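Local structure of DyP-type peroxidase (Thermobifida cellulosilytica, 4GS1) at residues G45-F50 / G184-A189; R86-G91 / L105-G110; A98-A103 / P158-A163. The protein probably uses hydrogen peroxide to oxidise dyes and other reducing substrates at a bound haem, as other DyP-type peroxidases do. All coordinates share one frame; numbering follows the deposited sequence. Where two conformers were deposited one is given.

Contact 1. Residues G45-F50 / G184-A189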
# COMPACT_ATOMS: atom_id res chain seq x y z
N GLY B 45 -14.36 -17.71 2.92
CA GLY B 45 -13.97 -17.69 1.52
C GLY B 45 -12.52 -17.28 1.34
O GLY B 45 -11.84 -16.95 2.31
N ARG B 46 -12.03 -17.31 0.10
CA ARG B 46 -10.67 -16.85 -0.18
C ARG B 46 -10.55 -15.36 0.12
O ARG B 46 -11.41 -14.58 -0.27
CB ARG B 46 -10.29 -17.14 -1.63
CG ARG B 46 -9.85 -18.58 -1.88
CD ARG B 46 -9.59 -18.82 -3.36
NE ARG B 46 -10.82 -18.72 -4.14
CZ ARG B 46 -10.87 -18.67 -5.46
NH1 ARG B 46 -9.75 -18.70 -6.17
NH2 ARG B 46 -12.04 -18.57 -6.09
N ALA B 47 -9.49 -14.98 0.81
CA ALA B 47 -9.28 -13.56 1.12
C ALA B 47 -8.57 -12.85 -0.04
O ALA B 47 -7.59 -13.37 -0.57
CB ALA B 47 -8.48 -13.41 2.40
N PRO B 48 -9.06 -11.66 -0.43
CA PRO B 48 -8.39 -10.89 -1.48
C PRO B 48 -7.03 -10.39 -1.01
O PRO B 48 -6.77 -10.34 0.19
CB PRO B 48 -9.32 -9.69 -1.70
CG PRO B 48 -10.67 -10.15 -1.19
CD PRO B 48 -10.35 -11.07 -0.04
N ALA B 49 -6.17 -10.00 -1.95
CA ALA B 49 -4.80 -9.63 -1.61
C ALA B 49 -4.67 -8.30 -0.87
O ALA B 49 -3.66 -8.06 -0.22
CB ALA B 49 -3.91 -9.63 -2.87
N PHE B 50 -5.68 -7.43 -0.99
CA PHE B 50 -5.59 -6.09 -0.37
C PHE B 50 -6.77 -5.81 0.55
O PHE B 50 -7.88 -6.29 0.30
CB PHE B 50 -5.50 -5.01 -1.46
CG PHE B 50 -4.33 -5.20 -2.37
CD1 PHE B 50 -3.08 -4.70 -2.03
CD2 PHE B 50 -4.46 -5.93 -3.55
CE1 PHE B 50 -1.98 -4.92 -2.85
CE2 PHE B 50 -3.36 -6.15 -4.38
CZ PHE B 50 -2.12 -5.63 -4.02
N GLY B 184 -3.59 -2.82 4.13
CA GLY B 184 -2.76 -4.01 4.25
C GLY B 184 -2.73 -4.84 2.98
O GLY B 184 -3.58 -4.66 2.10
N PHE B 185 -1.74 -5.73 2.87
CA PHE B 185 -1.61 -6.57 1.68
C PHE B 185 -1.15 -7.98 2.02
O PHE B 185 -0.58 -8.23 3.09
CB PHE B 185 -0.60 -5.96 0.70
CG PHE B 185 0.79 -5.81 1.27
CD1 PHE B 185 1.73 -6.83 1.13
CD2 PHE B 185 1.15 -4.66 1.96
CE1 PHE B 185 3.00 -6.69 1.66
CE2 PHE B 185 2.42 -4.52 2.50
CZ PHE B 185 3.35 -5.54 2.34
N ARG B 186 -1.40 -8.88 1.08
CA ARG B 186 -0.78 -10.21 1.02
C ARG B 186 -0.25 -10.37 -0.38
O ARG B 186 -0.50 -9.52 -1.24
CB ARG B 186 -1.83 -11.30 1.25
CG ARG B 186 -2.53 -11.21 2.59
CD ARG B 186 -3.72 -12.15 2.61
NE ARG B 186 -4.27 -12.31 3.96
CZ ARG B 186 -4.95 -13.38 4.37
NH1 ARG B 186 -5.18 -14.39 3.54
NH2 ARG B 186 -5.40 -13.44 5.62
N ARG B 187 0.47 -11.47 -0.65
CA ARG B 187 0.87 -11.76 -2.02
C ARG B 187 -0.36 -11.90 -2.91
O ARG B 187 -1.40 -12.44 -2.49
CB ARG B 187 1.74 -13.03 -2.10
CG ARG B 187 0.99 -14.36 -2.27
CD ARG B 187 0.18 -14.76 -1.05
NE ARG B 187 -0.35 -16.12 -1.19
CZ ARG B 187 -1.45 -16.43 -1.88
NH1 ARG B 187 -2.13 -15.48 -2.50
NH2 ARG B 187 -1.85 -17.70 -1.95
N THR B 188 -0.26 -11.40 -4.14
CA THR B 188 -1.36 -11.58 -5.08
C THR B 188 -1.40 -13.01 -5.62
O THR B 188 -0.36 -13.67 -5.73
CB THR B 188 -1.28 -10.61 -6.27
OG1 THR B 188 -0.05 -10.81 -6.97
CG2 THR B 188 -1.39 -9.15 -5.79
N ALA B 189 -2.60 -13.47 -5.96
CA ALA B 189 -2.74 -14.78 -6.58
C ALA B 189 -1.95 -14.85 -7.87
O ALA B 189 -1.39 -15.89 -8.22
CB ALA B 189 -4.21 -15.07 -6.84
O HOH W 1 -5.07 -14.51 0.64
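Phe50 and Phe185 form an antiparallel, non-hydrogen-bonded pair with both side chains on the same face of the sheet, yet different rotamers separate their rings. In Phe50, CG is anti to the carbonyl carbon (chi1 -58°), and the ring reaches obliquely across the end of the partner strand: CD1 approaches Phe185 CB to 3.9 Å, while CE2 meets Thr188 CG2 at 3.9 Å. Phe185 has CG wedged between its own backbone N and carbonyl carbon (chi1 60°), which carries its ring off and leaves CB to make the contact. The Thr188 methyl, CG2, also packs 3.9 Å from Ala49 CB. One backbone bond ties the segments, Arg186 N to Ala49 O at 2.7 Å. Arg186, extended from CG to NE, brings one face of its guanidinium under Ala47 CB, 3.6 Å from NH1. A water in the guanidinium plane accepts from that NH1 and donates to Ala47 O, while Arg186 NE donates to Gly321 O and Tyr322 adds a cation-pi contact. Pro158 of the second subunit packs against Phe50, Phe185 and Thr188. The arrangement joins the first and last strands of the ferredoxin-like sheet in the N-terminal half of the DyP fold.

Contact 2. Residues R86-G91 / L105-G110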
# COMPACT_ATOMS: atom_id res chain seq x y z
N ARG B 86 -24.39 -2.41 -4.52
CA ARG B 86 -24.02 -2.00 -5.87
C ARG B 86 -22.57 -2.32 -6.20
O ARG B 86 -22.26 -2.74 -7.31
CB ARG B 86 -24.25 -0.50 -6.07
CG ARG B 86 -25.65 -0.10 -6.52
CD ARG B 86 -25.66 1.36 -7.02
NE ARG B 86 -25.47 2.33 -5.94
CZ ARG B 86 -24.29 2.83 -5.58
NH1 ARG B 86 -23.17 2.47 -6.20
NH2 ARG B 86 -24.22 3.71 -4.58
N LEU B 87 -21.68 -2.10 -5.23
CA LEU B 87 -20.26 -2.40 -5.41
C LEU B 87 -20.05 -3.89 -5.66
O LEU B 87 -19.26 -4.28 -6.52
CB LEU B 87 -19.45 -1.96 -4.20
CG LEU B 87 -19.26 -0.45 -4.01
CD1 LEU B 87 -18.74 -0.15 -2.61
CD2 LEU B 87 -18.29 0.08 -5.05
N HIS B 88 -20.74 -4.73 -4.88
CA HIS B 88 -20.64 -6.18 -5.03
C HIS B 88 -21.12 -6.60 -6.42
O HIS B 88 -20.54 -7.47 -7.07
CB HIS B 88 -21.44 -6.91 -3.94
CG HIS B 88 -20.84 -6.83 -2.56
ND1 HIS B 88 -21.60 -6.78 -1.41
CD2 HIS B 88 -19.55 -6.82 -2.15
CE1 HIS B 88 -20.81 -6.73 -0.36
NE2 HIS B 88 -19.56 -6.75 -0.77
N ALA B 89 -22.18 -5.96 -6.89
CA ALA B 89 -22.79 -6.33 -8.16
C ALA B 89 -22.09 -5.74 -9.38
O ALA B 89 -21.93 -6.41 -10.40
CB ALA B 89 -24.27 -5.94 -8.16
N ASP B 90 -21.68 -4.48 -9.28
CA ASP B 90 -21.24 -3.72 -10.46
C ASP B 90 -19.84 -3.09 -10.36
O ASP B 90 -19.34 -2.56 -11.35
CB ASP B 90 -22.24 -2.59 -10.76
CG ASP B 90 -23.61 -3.10 -11.12
OD1 ASP B 90 -24.59 -2.37 -10.86
OD2 ASP B 90 -23.72 -4.21 -11.66
N GLY B 91 -19.23 -3.14 -9.19
CA GLY B 91 -17.96 -2.46 -8.99
C GLY B 91 -18.14 -0.97 -8.74
O GLY B 91 -19.27 -0.47 -8.74
N LEU B 105 -14.12 -7.80 -5.04
CA LEU B 105 -14.42 -6.67 -4.16
C LEU B 105 -15.47 -7.04 -3.13
O LEU B 105 -16.53 -7.55 -3.47
CB LEU B 105 -14.89 -5.47 -4.98
CG LEU B 105 -15.35 -4.24 -4.21
CD1 LEU B 105 -14.21 -3.72 -3.33
CD2 LEU B 105 -15.82 -3.15 -5.18
N MET B 106 -15.17 -6.79 -1.86
CA MET B 106 -16.07 -7.14 -0.77
C MET B 106 -16.07 -6.09 0.32
O MET B 106 -15.02 -5.50 0.62
CB MET B 106 -15.70 -8.52 -0.19
CG MET B 106 -14.22 -8.68 0.15
SD MET B 106 -13.83 -10.31 0.86
CE MET B 106 -14.15 -11.40 -0.51
N VAL B 107 -17.24 -5.86 0.91
CA VAL B 107 -17.44 -4.84 1.95
C VAL B 107 -18.06 -5.46 3.20
O VAL B 107 -19.09 -6.15 3.11
CB VAL B 107 -18.37 -3.69 1.44
CG1 VAL B 107 -18.51 -2.61 2.50
CG2 VAL B 107 -17.81 -3.08 0.15
N THR B 108 -17.43 -5.23 4.35
CA THR B 108 -17.93 -5.68 5.65
C THR B 108 -18.29 -4.48 6.51
O THR B 108 -17.53 -3.51 6.57
CB THR B 108 -16.83 -6.45 6.41
OG1 THR B 108 -16.13 -7.32 5.52
CG2 THR B 108 -17.44 -7.26 7.57
N ILE B 109 -19.43 -4.54 7.20
CA ILE B 109 -19.89 -3.42 8.01
C ILE B 109 -19.98 -3.80 9.49
O ILE B 109 -20.62 -4.79 9.86
CB ILE B 109 -21.29 -2.92 7.53
CG1 ILE B 109 -21.25 -2.50 6.05
CG2 ILE B 109 -21.77 -1.77 8.38
CD1 ILE B 109 -22.65 -2.24 5.45
N GLY B 110 -19.34 -3.01 10.36
CA GLY B 110 -19.32 -3.35 11.78
C GLY B 110 -19.68 -2.20 12.70
O GLY B 110 -19.69 -1.03 12.29
O HOH W 2 -17.43 -8.41 -5.90
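His88 supplies the polar link between helix and strand: its NE2 accepts a hydrogen bond from Val107 N at 3.0 Å, with an angle of 148° at the hydrogen and the donor tilted 16° from the imidazole plane. The direction of this bond is consistent with a ring whose proton sits on ND1. Leu105 O lies in the plane at the ring edge, 3.4 Å from His88 CD2, and Met106 CA also meets that edge, so the imidazole slots edge-on against the start of the strand. A leucine in place of His88 has no ring nitrogen, and the Val107 N-H would probably be left without this acceptor. The remaining contacts are apolar. Leu105 has CG anti to the backbone N (chi1 175°) and extends CD2 toward the helix, where it meets Leu87 CB at 3.9 Å. Leu87 CD1 touches Val107 CG2 at 4.1 Å. Helix and strand run nearly antiparallel, their axes 8.4 Å apart. Strand 106-111 is outermost in its sheet within the chain: Met106, Thr108 and Gly110 bond through their backbones to strand 149-155, whereas the Val107 N-H is met by His88. Helix 158-172 completes the apolar layer, with Leu168 touching both Leu87 and Val107 and Ala164 touching Leu105.

Contact 3. Residues A98-A103 / P158-A163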
# COMPACT_ATOMS: atom_id res chain seq x y z
N ALA B 98 -12.36 2.44 -14.06
CA ALA B 98 -12.77 2.04 -15.41
C ALA B 98 -11.78 1.04 -16.02
O ALA B 98 -10.56 1.16 -15.83
CB ALA B 98 -12.91 3.26 -16.31
N GLY B 99 -12.31 0.06 -16.75
CA GLY B 99 -11.47 -0.91 -17.43
C GLY B 99 -10.85 -1.96 -16.54
O GLY B 99 -9.93 -2.68 -16.96
N LEU B 100 -11.33 -2.06 -15.30
CA LEU B 100 -10.82 -3.06 -14.36
C LEU B 100 -11.82 -4.18 -14.12
O LEU B 100 -13.04 -3.98 -14.22
CB LEU B 100 -10.46 -2.41 -13.02
CG LEU B 100 -9.50 -1.23 -13.11
CD1 LEU B 100 -9.14 -0.73 -11.72
CD2 LEU B 100 -8.27 -1.63 -13.89
N LEU B 101 -11.30 -5.37 -13.82
CA LEU B 101 -12.11 -6.54 -13.52
C LEU B 101 -12.67 -6.44 -12.08
O LEU B 101 -12.28 -5.54 -11.33
CB LEU B 101 -11.27 -7.81 -13.71
CG LEU B 101 -10.81 -8.03 -15.15
CD1 LEU B 101 -9.87 -9.22 -15.23
CD2 LEU B 101 -12.00 -8.25 -16.05
N PRO B 102 -13.60 -7.34 -11.71
CA PRO B 102 -14.25 -7.18 -10.40
C PRO B 102 -13.31 -7.35 -9.20
O PRO B 102 -13.55 -6.73 -8.16
CB PRO B 102 -15.31 -8.28 -10.39
CG PRO B 102 -15.64 -8.48 -11.85
CD PRO B 102 -14.31 -8.32 -12.55
N ALA B 103 -12.28 -8.18 -9.35
CA ALA B 103 -11.23 -8.32 -8.34
C ALA B 103 -11.74 -8.66 -6.93
O ALA B 103 -11.16 -8.20 -5.94
CB ALA B 103 -10.37 -7.04 -8.29
N PRO B 158 -5.43 -2.95 -6.03
CA PRO B 158 -5.40 -1.76 -5.17
C PRO B 158 -6.17 -0.56 -5.73
O PRO B 158 -6.59 0.29 -4.96
CB PRO B 158 -3.89 -1.44 -5.08
CG PRO B 158 -3.34 -1.96 -6.39
CD PRO B 158 -4.11 -3.25 -6.62
N MET B 159 -6.32 -0.49 -7.05
CA MET B 159 -7.09 0.61 -7.64
C MET B 159 -8.59 0.38 -7.50
O MET B 159 -9.35 1.31 -7.19
CB MET B 159 -6.69 0.81 -9.11
CG MET B 159 -7.30 2.01 -9.75
SD MET B 159 -6.79 3.52 -8.91
CE MET B 159 -6.62 4.59 -10.34
N VAL B 160 -9.03 -0.86 -7.70
CA VAL B 160 -10.42 -1.20 -7.40
C VAL B 160 -10.72 -0.88 -5.94
O VAL B 160 -11.73 -0.26 -5.62
CB VAL B 160 -10.70 -2.69 -7.69
CG1 VAL B 160 -12.11 -3.08 -7.21
CG2 VAL B 160 -10.53 -2.96 -9.18
N LEU B 161 -9.80 -1.27 -5.05
CA LEU B 161 -9.97 -1.01 -3.63
C LEU B 161 -10.06 0.47 -3.30
O LEU B 161 -10.97 0.89 -2.59
CB LEU B 161 -8.84 -1.66 -2.82
CG LEU B 161 -8.84 -1.39 -1.31
CD1 LEU B 161 -10.13 -1.86 -0.68
CD2 LEU B 161 -7.63 -2.07 -0.66
N ALA B 162 -9.12 1.28 -3.82
CA ALA B 162 -9.11 2.71 -3.49
C ALA B 162 -10.38 3.41 -3.98
O ALA B 162 -10.90 4.31 -3.32
CB ALA B 162 -7.86 3.38 -4.05
N ALA B 163 -10.88 2.99 -5.14
CA ALA B 163 -12.09 3.59 -5.68
C ALA B 163 -13.29 3.27 -4.80
O ALA B 163 -14.12 4.14 -4.54
CB ALA B 163 -12.32 3.13 -7.12
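Leu100 and Val160 bring the two backbones closest, with CA atoms 7.2 Å apart, where an irregular loop passes the first turn of helix 158-172. The Leu100 side chain continues as a zigzag from CA through CB and CG to CD1 (chi2 -176°), and this extended branch delivers CD1 to the helix. There it lies 3.7 Å from Val160 CG2, the two side chains sliding past each other in opposite directions. Leu100 CD1 also approaches Met159 CG at 3.8 Å, crossing that side chain at about a right angle, a less certain contact, since Met159 was modelled in two conformers. Val160 turns both methyl groups to the loop. CG1 is anti to the backbone N (chi1 173°) and faces Pro102 O at 4.0 Å; CG2 is 3.8 Å from Leu101 O and 4.2 Å from Ala103 CB. Asp157 receives the N-H groups of Met159 and Val160 at the helix start. The loop is probably positioned largely by backbone hydrogen bonds, from Ala103 to Ala29 and Glu156 and from Gly99 and Leu101 to the second subunit. With no hydrogen bond between loop and helix, the contact itself depends on the fit of apolar side chains, chiefly Leu100 and Val160.

All three contacts lie in the N-terminal half of the DyP fold, within one ferredoxin-like unit whose antiparallel sheet has strand order 2-3-1-4. Contact 1 closes the 45-189 span of the chain, within which the segments of the other two follow. Contacts 2 and 3 alternate along the chain: 86-91, 98-103, 105-110, 158-163. Their centres are about 12 Å apart, and Leu105 meets Val160 between them. The centre of contact 1 lies about 14 Å from that of contact 3, joined by Phe50 packing on Pro158 and Leu161 of the same chain, and about 16 Å from that of contact 2, joined by Pro48 against Met106. Contacts 1 and 3 both touch the second subunit, so this packing runs from the sheet to the dimer interface.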